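Local coordinates for protein alpha-galactosidase (Lactobacillus brevis, PDB 3MI6) that probably hydrolyses terminal, non-reducing alpha-D-galactose residues in alpha-D-galactosides, among them galactose oligosaccharides, galactomannans and galactolipids, at residues T274-P278 against D279-W283; K348-T351 against I352-A356; D458-F461 against K462-Q466. All coordinates share one frame; numbering follows the deposited sequence.

How the interactions relate
Interaction 1 is a loop contact in the N-terminal beta-rich part of the enzyme, whereas interactions 2 and 3 each lie on a helix of the eight-stranded parallel barrel. All three are partly buried. In 274-283 no clear hydrogen bond joins the segments, and an isoleucine-phenylalanine contact holds the two arms of a turn whose tip reaches another subunit. The helical contacts pair regular backbone hydrogen bonds with hydroxyls turned back on the main chain, and pack aliphatic and selenomethionine side chains against neighbouring strands and helices. Interactions 2 and 3 occupy different helices, their nearest atoms about 18 Å apart; interaction 1 lies about 17 Å from interaction 3, nearest atoms again.

Interaction 1 of 3, residues T274-P278 against D279-W283; sequences TGINP and DEFGW
Phe-281 folds back against Ile-276 and the backbone of Asn-277 in the loop that joins strand 270-274 to strand 283-285. The chain turns a corner at Gly-275 and then reverses through a type II beta turn from Pro-278 to Phe-281, with Glu-280 taking the positive phi (52°) expected at its third position. Along the phenylalanine, CB starts beside the main chain, 3.4 Å from Asn-277 O and 3.9 Å from Pro-278 O. The first torsion, chi1 167°, swings the ring away from its own backbone N and carries it back toward the first arm of the turn. There CG comes within 4.1 Å of Ile-276 CG2, and CD1, the next atom out, makes the nearest approach to that same methyl at 3.9 Å. The methyl reaches the ring obliquely, the two side chains running at about a right angle to each other. Over one face of the ring, displaced toward its rim, stands Trp-283 N. At the bend itself the amide of Asn-277 lies by CB and the backbone of Asp-279, its plane turned 81° from that of the carboxylate.

Beyond the loop, Ile-276 also touches Tyr-254 of another loop and His-502 of helix 500-518, while Pro-278 packs on Arg-178 and Leu-180 of strand 174-186. At the tip of the turn Glu-280 points to another chain: its OE1 forms a salt bridge with Arg-99 of the second subunit and its OE2 a hydrogen bond with Gln-91 of that subunit. The chemistry thus divides along the turn, with an apolar methyl-to-ring contact packing its two arms together on the inside and an acidic residue at the apex spent on the subunit interface.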
ATOM      1  N   THR D 274      -9.968  17.732  21.216  1.00 28.96           N
ATOM      2  CA  THR D 274     -10.322  16.696  22.191  1.00 28.55           C
ATOM      3  C   THR D 274     -11.008  17.214  23.462  1.00 31.09           C
ATOM      4  O   THR D 274     -10.584  18.193  24.056  1.00 32.82           O
ATOM      5  CB  THR D 274      -9.123  15.799  22.569  1.00 29.82           C
ATOM      6  OG1 THR D 274      -8.021  16.606  22.982  1.00 32.62           O
ATOM      7  CG2 THR D 274      -8.687  14.936  21.377  1.00 31.59           C
ATOM      8  N   GLY D 275     -12.082  16.551  23.866  1.00 31.03           N
ATOM      9  CA  GLY D 275     -12.747  16.857  25.115  1.00 30.18           C
ATOM     10  C   GLY D 275     -14.120  16.208  25.168  1.00 34.24           C
ATOM     11  O   GLY D 275     -14.368  15.170  24.546  1.00 33.10           O
ATOM     12  N   ILE D 276     -15.018  16.824  25.927  1.00 34.59           N
ATOM     13  CA  ILE D 276     -16.390  16.367  26.021  1.00 32.76           C
ATOM     14  C   ILE D 276     -17.063  16.439  24.652  1.00 32.03           C
ATOM     15  O   ILE D 276     -16.987  17.444  23.957  1.00 31.54           O
ATOM     16  CB  ILE D 276     -17.172  17.231  27.011  1.00 32.33           C
ATOM     17  CG1 ILE D 276     -16.509  17.181  28.380  1.00 33.75           C
ATOM     18  CG2 ILE D 276     -18.613  16.776  27.095  1.00 32.55           C
ATOM     19  CD1 ILE D 276     -17.233  17.990  29.420  1.00 35.32           C
ATOM     20  N   ASN D 277     -17.717  15.358  24.271  1.00 30.58           N
ATOM     21  CA  ASN D 277     -18.429  15.300  23.014  1.00 31.96           C
ATOM     22  C   ASN D 277     -19.449  16.430  22.873  1.00 33.72           C
ATOM     23  O   ASN D 277     -20.432  16.466  23.607  1.00 35.45           O
ATOM     24  CB  ASN D 277     -19.133  13.948  22.930  1.00 33.23           C
ATOM     25  CG  ASN D 277     -19.733  13.686  21.576  1.00 35.56           C
ATOM     26  OD1 ASN D 277     -20.234  12.588  21.329  1.00 37.49           O
ATOM     27  ND2 ASN D 277     -19.678  14.682  20.680  1.00 33.12           N
ATOM     28  N   PRO D 278     -19.229  17.356  21.929  1.00 33.29           N
ATOM     29  CA  PRO D 278     -20.175  18.450  21.693  1.00 33.97           C
ATOM     30  C   PRO D 278     -21.605  17.973  21.465  1.00 36.70           C
ATOM     31  O   PRO D 278     -22.527  18.731  21.733  1.00 38.53           O
ATOM     32  CB  PRO D 278     -19.629  19.107  20.426  1.00 32.73           C
ATOM     33  CG  PRO D 278     -18.210  18.898  20.521  1.00 33.89           C
ATOM     34  CD  PRO D 278     -18.014  17.525  21.126  1.00 31.32           C
ATOM     35  N   ASP D 279     -21.788  16.751  20.980  1.00 34.86           N
ATOM     36  CA  ASP D 279     -23.120  16.189  20.825  1.00 33.54           C
ATOM     37  C   ASP D 279     -23.700  15.661  22.137  1.00 36.58           C
ATOM     38  O   ASP D 279     -22.982  15.099  22.983  1.00 38.46           O
ATOM     39  CB  ASP D 279     -23.093  15.082  19.778  1.00 37.00           C
ATOM     40  CG  ASP D 279     -23.107  15.626  18.361  1.00 43.95           C
ATOM     41  OD1 ASP D 279     -24.019  16.430  18.053  1.00 47.63           O
ATOM     42  OD2 ASP D 279     -22.219  15.251  17.558  1.00 44.16           O
ATOM     43  N   GLU D 280     -25.011  15.817  22.296  1.00 38.73           N
ATOM     44  CA  GLU D 280     -25.672  15.544  23.577  1.00 37.20           C
ATOM     45  C   GLU D 280     -24.987  16.277  24.717  1.00 35.91           C
ATOM     46  O   GLU D 280     -24.781  15.722  25.789  1.00 34.70           O
ATOM     47  CB  GLU D 280     -25.722  14.051  23.862  1.00 33.89           C
ATOM     48  CG  GLU D 280     -26.490  13.281  22.804  1.00 41.20           C
ATOM     49  CD  GLU D 280     -27.986  13.595  22.809  1.00 43.65           C
ATOM     50  OE1 GLU D 280     -28.705  12.997  23.647  1.00 44.39           O
ATOM     51  OE2 GLU D 280     -28.443  14.422  21.976  1.00 43.11           O
ATOM     52  N   PHE D 281     -24.611  17.524  24.463  1.00 34.37           N
ATOM     53  CA  PHE D 281     -24.043  18.365  25.500  1.00 36.62           C
ATOM     54  C   PHE D 281     -24.389  19.850  25.337  1.00 39.49           C
ATOM     55  O   PHE D 281     -24.442  20.398  24.217  1.00 38.69           O
ATOM     56  CB  PHE D 281     -22.537  18.195  25.602  1.00 33.54           C
ATOM     57  CG  PHE D 281     -21.875  19.251  26.439  1.00 35.61           C
ATOM     58  CD1 PHE D 281     -21.697  19.064  27.798  1.00 36.84           C
ATOM     59  CD2 PHE D 281     -21.428  20.433  25.860  1.00 34.53           C
ATOM     60  CE1 PHE D 281     -21.084  20.042  28.569  1.00 37.14           C
ATOM     61  CE2 PHE D 281     -20.821  21.410  26.607  1.00 34.46           C
ATOM     62  CZ  PHE D 281     -20.642  21.224  27.964  1.00 36.29           C
ATOM     63  N   GLY D 282     -24.614  20.487  26.479  1.00 35.25           N
ATOM     64  CA  GLY D 282     -24.951  21.890  26.534  1.00 37.86           C
ATOM     65  C   GLY D 282     -24.941  22.268  28.000  1.00 42.82           C
ATOM     66  O   GLY D 282     -25.506  21.546  28.830  1.00 42.95           O
ATOM     67  N   TRP D 283     -24.291  23.377  28.339  1.00 40.78           N
ATOM     68  CA  TRP D 283     -24.189  23.746  29.741  1.00 39.56           C
ATOM     69  C   TRP D 283     -24.664  25.158  30.028  1.00 40.17           C
ATOM     70  O   TRP D 283     -24.043  26.120  29.573  1.00 41.72           O
ATOM     71  CB  TRP D 283     -22.761  23.593  30.204  1.00 39.52           C
ATOM     72  CG  TRP D 283     -22.649  23.687  31.645  1.00 38.38           C
ATOM     73  CD1 TRP D 283     -22.408  24.806  32.375  1.00 39.72           C
ATOM     74  CD2 TRP D 283     -22.781  22.619  32.566  1.00 38.86           C
ATOM     75  NE1 TRP D 283     -22.377  24.500  33.705  1.00 41.75           N
ATOM     76  CE2 TRP D 283     -22.605  23.157  33.853  1.00 40.06           C
ATOM     77  CE3 TRP D 283     -23.030  21.254  32.431  1.00 40.92           C
ATOM     78  CZ2 TRP D 283     -22.671  22.383  34.999  1.00 37.42           C
ATOM     79  CZ3 TRP D 283     -23.099  20.481  33.573  1.00 39.70           C
ATOM     80  CH2 TRP D 283     -22.926  21.052  34.842  1.00 40.99           C
TER

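Interaction 2 of 3, residues K348-T351 against I352-A356; sequences KLMT and IVNQA
In helix 346-358, part of the beta-alpha-beta crossover that links barrel strands 333-335 and 363-366, Leu-349 and Ile-352 lie side by side and point the same way. Their branch ends meet, Leu-349 CD2 to Ile-352 CD1 at 4.0 Å, and both side chains rest on Phe-364 of strand 363-366. Ile-352 has CG1 opposite its carbonyl carbon (chi1 -64°), which directs CD1 back along the helix to the leucine. On the neighbouring side of the helix, the selenium of selenomethionine Met-350 lies 4.3 Å from Val-353 CB; these two side chains pack on helix 394-404, Met-350 at Phe-398 and Ala-401, Val-353 at Val-402. Backbone hydrogen bonds run from Val-353 N to Leu-349 O (2.9 Å, 174° at the hydrogen) and from Gln-355 N to Thr-351 O (3.1 Å). On the outward side Thr-351 OG1 donates to Lys-348 O at 2.6 Å, from 22° off the carbonyl plane. The hydroxyl is therefore satisfied by the helix's own main chain, while the aliphatic branches of Leu-349, Ile-352 and Val-353 make a largely apolar side toward strand 363-366.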
ATOM      1  N   LYS D 348     -19.257 -23.279  50.065  1.00 78.39           N
ATOM      2  CA  LYS D 348     -18.580 -23.560  48.806  1.00 73.85           C
ATOM      3  C   LYS D 348     -17.414 -22.612  48.607  1.00 72.12           C
ATOM      4  O   LYS D 348     -16.365 -23.013  48.123  1.00 71.48           O
ATOM      5  CB  LYS D 348     -19.542 -23.450  47.620  1.00 74.19           C
ATOM      6  CG  LYS D 348     -18.868 -23.486  46.245  1.00 69.70           C
ATOM      7  CD  LYS D 348     -18.176 -24.808  45.977  1.00 66.66           C
ATOM      8  CE  LYS D 348     -17.506 -24.805  44.608  1.00 70.95           C
ATOM      9  NZ  LYS D 348     -16.926 -26.129  44.220  1.00 67.68           N
ATOM     10  N   LEU D 349     -17.601 -21.351  48.982  1.00 74.44           N
ATOM     11  CA  LEU D 349     -16.565 -20.341  48.768  1.00 76.24           C
ATOM     12  C   LEU D 349     -15.390 -20.524  49.727  1.00 73.65           C
ATOM     13  O   LEU D 349     -14.252 -20.146  49.425  1.00 68.41           O
ATOM     14  CB  LEU D 349     -17.136 -18.918  48.872  1.00 74.30           C
ATOM     15  CG  LEU D 349     -17.860 -18.353  47.640  1.00 69.58           C
ATOM     16  CD1 LEU D 349     -18.250 -16.922  47.903  1.00 64.44           C
ATOM     17  CD2 LEU D 349     -17.019 -18.449  46.356  1.00 66.88           C
HETATM   18  N   MSE D 350     -15.671 -21.116  50.880  1.00 73.85           N
HETATM   19  CA  MSE D 350     -14.629 -21.373  51.854  1.00 71.83           C
HETATM   20  C   MSE D 350     -13.633 -22.407  51.325  1.00 68.29           C
HETATM   21  O   MSE D 350     -12.424 -22.286  51.527  1.00 63.80           O
HETATM   22  CB  MSE D 350     -15.234 -21.820  53.183  1.00 75.94           C
HETATM   23  CG  MSE D 350     -14.348 -21.480  54.355  1.00 80.39           C
HETATM   24 SE   MSE D 350     -13.939 -19.571  54.345  1.00 95.24          SE
HETATM   25  CE  MSE D 350     -15.551 -18.945  55.273  1.00 89.18           C
ATOM     26  N   THR D 351     -14.143 -23.425  50.642  1.00 69.35           N
ATOM     27  CA  THR D 351     -13.266 -24.398  50.020  1.00 68.71           C
ATOM     28  C   THR D 351     -12.288 -23.669  49.098  1.00 67.24           C
ATOM     29  O   THR D 351     -11.107 -24.008  49.046  1.00 69.05           O
ATOM     30  CB  THR D 351     -14.045 -25.504  49.250  1.00 70.31           C
ATOM     31  OG1 THR D 351     -14.656 -24.956  48.075  1.00 69.24           O
ATOM     32  CG2 THR D 351     -15.113 -26.135  50.135  1.00 70.10           C
ATOM     33  N   ILE D 352     -12.777 -22.657  48.387  1.00 66.61           N
ATOM     34  CA  ILE D 352     -11.927 -21.878  47.496  1.00 63.66           C
ATOM     35  C   ILE D 352     -10.884 -21.129  48.306  1.00 60.15           C
ATOM     36  O   ILE D 352      -9.684 -21.316  48.115  1.00 59.99           O
ATOM     37  CB  ILE D 352     -12.747 -20.885  46.621  1.00 64.06           C
ATOM     38  CG1 ILE D 352     -13.679 -21.648  45.677  1.00 66.27           C
ATOM     39  CG2 ILE D 352     -11.826 -19.969  45.805  1.00 55.16           C
ATOM     40  CD1 ILE D 352     -14.285 -20.793  44.578  1.00 61.62           C
ATOM     41  N   VAL D 353     -11.348 -20.295  49.225  1.00 61.77           N
ATOM     42  CA  VAL D 353     -10.456 -19.487  50.045  1.00 62.98           C
ATOM     43  C   VAL D 353      -9.318 -20.311  50.657  1.00 61.08           C
ATOM     44  O   VAL D 353      -8.185 -19.840  50.747  1.00 55.99           O
ATOM     45  CB  VAL D 353     -11.241 -18.727  51.149  1.00 59.87           C
ATOM     46  CG1 VAL D 353     -10.320 -18.305  52.277  1.00 60.59           C
ATOM     47  CG2 VAL D 353     -11.951 -17.525  50.562  1.00 57.61           C
ATOM     48  N   ASN D 354      -9.626 -21.543  51.063  1.00 63.24           N
ATOM     49  CA  ASN D 354      -8.656 -22.419  51.720  1.00 61.95           C
ATOM     50  C   ASN D 354      -7.612 -22.968  50.771  1.00 58.48           C
ATOM     51  O   ASN D 354      -6.418 -22.952  51.073  1.00 55.97           O
ATOM     52  CB  ASN D 354      -9.362 -23.576  52.423  1.00 63.17           C
ATOM     53  CG  ASN D 354      -9.748 -23.240  53.844  1.00 64.29           C
ATOM     54  OD1 ASN D 354     -10.695 -23.812  54.392  1.00 69.05           O
ATOM     55  ND2 ASN D 354      -9.015 -22.309  54.456  1.00 58.93           N
ATOM     56  N   GLN D 355      -8.077 -23.468  49.633  1.00 57.29           N
ATOM     57  CA  GLN D 355      -7.185 -23.898  48.569  1.00 58.24           C
ATOM     58  C   GLN D 355      -6.366 -22.714  48.067  1.00 57.28           C
ATOM     59  O   GLN D 355      -5.165 -22.841  47.826  1.00 55.55           O
ATOM     60  CB  GLN D 355      -7.975 -24.506  47.409  1.00 59.61           C
ATOM     61  CG  GLN D 355      -7.118 -24.890  46.208  1.00 56.48           C
ATOM     62  CD  GLN D 355      -6.209 -26.067  46.500  1.00 57.08           C
ATOM     63  OE1 GLN D 355      -6.512 -27.202  46.140  1.00 57.21           O
ATOM     64  NE2 GLN D 355      -5.092 -25.802  47.157  1.00 55.05           N
ATOM     65  N   ALA D 356      -7.018 -21.565  47.910  1.00 55.96           N
ATOM     66  CA  ALA D 356      -6.350 -20.378  47.397  1.00 51.19           C
ATOM     67  C   ALA D 356      -5.096 -20.075  48.198  1.00 51.38           C
ATOM     68  O   ALA D 356      -4.043 -19.776  47.634  1.00 50.36           O
ATOM     69  CB  ALA D 356      -7.282 -19.204  47.426  1.00 53.53           C
TER

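Interaction 3 of 3, residues D458-F461 against K462-Q466; sequences DYLF and KLMSQ
Over one face of the Phe-461 ring, displaced toward the rim, stands Ser-465 OG, while Lys-462 N approaches the ring obliquely. The second ring, Tyr-459, is met obliquely by Leu-463 CD1, which lies 3.6 Å from CZ and 3.5 Å from OH of the tyrosine. In each pair, Phe-461 with Ser-465 and Tyr-459 with Leu-463, the partners are four residues, about one turn, apart on helix 454-471, which precedes barrel strand 475-478 in the eight-stranded beta/alpha barrel. Tyr-459 and Leu-463 run side by side in the same direction, the leucine methyl reaching the phenol end of the ring.

With its ring opposite the backbone N (chi1 170°), Phe-461 places CE2 3.8 Å from Ser-465 OG. Outside the segments, Trp-431 packs edge-to-face with Tyr-459, while Arg-514 makes both a cation-pi contact with Phe-461 and a salt bridge with Asp-458 OD1. Replacing the phenylalanine with an alanine would probably leave Arg-514 without its aromatic partner and open a gap over the serine hydroxyl.

Leu-460 and selenomethionine Met-464 make the inward, apolar pair: the bend at the last torsion of Met-464 turns CE back to 3.7 Å from Leu-460 CB, and both side chains also touch Leu-511 of helix 500-518. The side chain of Met-464 is about 5 Å from that of Trp-478, a residue of the predicted substrate site.

The main chain keeps its regular bonds, with Met-464 N 2.9 Å from Leu-460 O. Phe-461 O is gripped twice, by Ser-465 N at 3.1 Å and by Ser-465 OG at 2.6 Å, the two donors arriving from opposite faces of the carbonyl plane.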
ATOM      1  N   ASP D 458     -25.545  10.287  48.068  1.00 46.40           N
ATOM      2  CA  ASP D 458     -25.573  10.171  49.534  1.00 44.43           C
ATOM      3  C   ASP D 458     -26.038   8.803  49.993  1.00 43.33           C
ATOM      4  O   ASP D 458     -25.482   8.223  50.924  1.00 44.83           O
ATOM      5  CB  ASP D 458     -26.481  11.229  50.151  1.00 45.03           C
ATOM      6  CG  ASP D 458     -25.889  12.632  50.095  1.00 51.78           C
ATOM      7  OD1 ASP D 458     -24.650  12.781  49.913  1.00 47.94           O
ATOM      8  OD2 ASP D 458     -26.685  13.593  50.247  1.00 52.91           O
ATOM      9  N   TYR D 459     -27.072   8.298  49.332  1.00 43.24           N
ATOM     10  CA  TYR D 459     -27.622   6.988  49.636  1.00 44.04           C
ATOM     11  C   TYR D 459     -26.613   5.896  49.327  1.00 47.77           C
ATOM     12  O   TYR D 459     -26.501   4.910  50.063  1.00 46.85           O
ATOM     13  CB  TYR D 459     -28.917   6.761  48.849  1.00 45.84           C
ATOM     14  CG  TYR D 459     -29.492   5.368  48.968  1.00 45.34           C
ATOM     15  CD1 TYR D 459     -30.258   4.997  50.071  1.00 51.13           C
ATOM     16  CD2 TYR D 459     -29.281   4.428  47.976  1.00 46.97           C
ATOM     17  CE1 TYR D 459     -30.792   3.707  50.183  1.00 48.28           C
ATOM     18  CE2 TYR D 459     -29.804   3.151  48.075  1.00 52.19           C
ATOM     19  CZ  TYR D 459     -30.561   2.794  49.179  1.00 51.67           C
ATOM     20  OH  TYR D 459     -31.071   1.521  49.265  1.00 55.21           O
ATOM     21  N   LEU D 460     -25.874   6.075  48.234  1.00 46.11           N
ATOM     22  CA  LEU D 460     -24.911   5.071  47.823  1.00 47.12           C
ATOM     23  C   LEU D 460     -23.673   5.133  48.703  1.00 48.82           C
ATOM     24  O   LEU D 460     -23.176   4.099  49.154  1.00 49.01           O
ATOM     25  CB  LEU D 460     -24.550   5.233  46.350  1.00 46.90           C
ATOM     26  CG  LEU D 460     -25.712   4.929  45.406  1.00 45.14           C
ATOM     27  CD1 LEU D 460     -25.330   5.233  43.971  1.00 43.29           C
ATOM     28  CD2 LEU D 460     -26.158   3.498  45.553  1.00 41.65           C
ATOM     29  N   PHE D 461     -23.187   6.345  48.963  1.00 47.86           N
ATOM     30  CA  PHE D 461     -22.049   6.500  49.853  1.00 46.38           C
ATOM     31  C   PHE D 461     -22.322   5.863  51.207  1.00 48.65           C
ATOM     32  O   PHE D 461     -21.483   5.154  51.745  1.00 50.48           O
ATOM     33  CB  PHE D 461     -21.668   7.958  50.051  1.00 45.30           C
ATOM     34  CG  PHE D 461     -20.663   8.156  51.148  1.00 47.47           C
ATOM     35  CD1 PHE D 461     -19.305   8.092  50.880  1.00 47.18           C
ATOM     36  CD2 PHE D 461     -21.074   8.370  52.448  1.00 44.78           C
ATOM     37  CE1 PHE D 461     -18.379   8.261  51.886  1.00 45.92           C
ATOM     38  CE2 PHE D 461     -20.159   8.537  53.456  1.00 43.43           C
ATOM     39  CZ  PHE D 461     -18.810   8.481  53.179  1.00 47.96           C
ATOM     40  N   LYS D 462     -23.497   6.125  51.768  1.00 51.27           N
ATOM     41  CA  LYS D 462     -23.838   5.562  53.065  1.00 51.25           C
ATOM     42  C   LYS D 462     -23.864   4.035  53.036  1.00 51.70           C
ATOM     43  O   LYS D 462     -23.312   3.393  53.924  1.00 53.25           O
ATOM     44  CB  LYS D 462     -25.167   6.117  53.583  1.00 55.00           C
ATOM     45  CG  LYS D 462     -25.679   5.370  54.814  1.00 60.66           C
ATOM     46  CD  LYS D 462     -26.972   5.943  55.364  1.00 67.15           C
ATOM     47  CE  LYS D 462     -27.626   4.957  56.332  1.00 72.49           C
ATOM     48  NZ  LYS D 462     -29.040   5.322  56.634  1.00 76.73           N
ATOM     49  N   LEU D 463     -24.497   3.461  52.014  1.00 51.37           N
ATOM     50  CA  LEU D 463     -24.600   2.009  51.872  1.00 49.79           C
ATOM     51  C   LEU D 463     -23.260   1.288  51.683  1.00 52.28           C
ATOM     52  O   LEU D 463     -23.050   0.180  52.194  1.00 50.69           O
ATOM     53  CB  LEU D 463     -25.544   1.652  50.728  1.00 48.83           C
ATOM     54  CG  LEU D 463     -26.828   1.035  51.281  1.00 50.99           C
ATOM     55  CD1 LEU D 463     -27.810   0.651  50.188  1.00 49.12           C
ATOM     56  CD2 LEU D 463     -26.454  -0.170  52.121  1.00 55.35           C
HETATM   57  N   MSE D 464     -22.351   1.917  50.949  1.00 53.16           N
HETATM   58  CA  MSE D 464     -21.064   1.294  50.671  1.00 52.64           C
HETATM   59  C   MSE D 464     -20.084   1.394  51.839  1.00 53.93           C
HETATM   60  O   MSE D 464     -19.396   0.419  52.158  1.00 52.82           O
HETATM   61  CB  MSE D 464     -20.465   1.853  49.391  1.00 46.99           C
HETATM   62  CG  MSE D 464     -21.187   1.360  48.171  1.00 47.98           C
HETATM   63 SE   MSE D 464     -20.334   1.897  46.505  1.00 68.19          SE
HETATM   64  CE  MSE D 464     -21.820   2.846  45.726  1.00 47.43           C
ATOM     65  N   SER D 465     -20.030   2.562  52.478  1.00 52.65           N
ATOM     66  CA  SER D 465     -19.168   2.752  53.640  1.00 51.89           C
ATOM     67  C   SER D 465     -19.619   1.857  54.786  1.00 50.56           C
ATOM     68  O   SER D 465     -18.801   1.351  55.544  1.00 50.28           O
ATOM     69  CB  SER D 465     -19.127   4.219  54.061  1.00 47.26           C
ATOM     70  OG  SER D 465     -20.427   4.758  54.098  1.00 49.13           O
ATOM     71  N   GLN D 466     -20.921   1.640  54.896  1.00 49.13           N
ATOM     72  CA  GLN D 466     -21.422   0.743  55.923  1.00 51.17           C
ATOM     73  C   GLN D 466     -20.886  -0.658  55.697  1.00 55.20           C
ATOM     74  O   GLN D 466     -20.686  -1.413  56.648  1.00 55.97           O
ATOM     75  CB  GLN D 466     -22.949   0.729  55.949  1.00 52.77           C
ATOM     76  CG  GLN D 466     -23.554   2.009  56.485  1.00 56.70           C
ATOM     77  CD  GLN D 466     -25.054   1.923  56.665  1.00 63.72           C
ATOM     78  OE1 GLN D 466     -25.705   0.995  56.171  1.00 62.36           O
ATOM     79  NE2 GLN D 466     -25.616   2.898  57.373  1.00 66.25           N
TER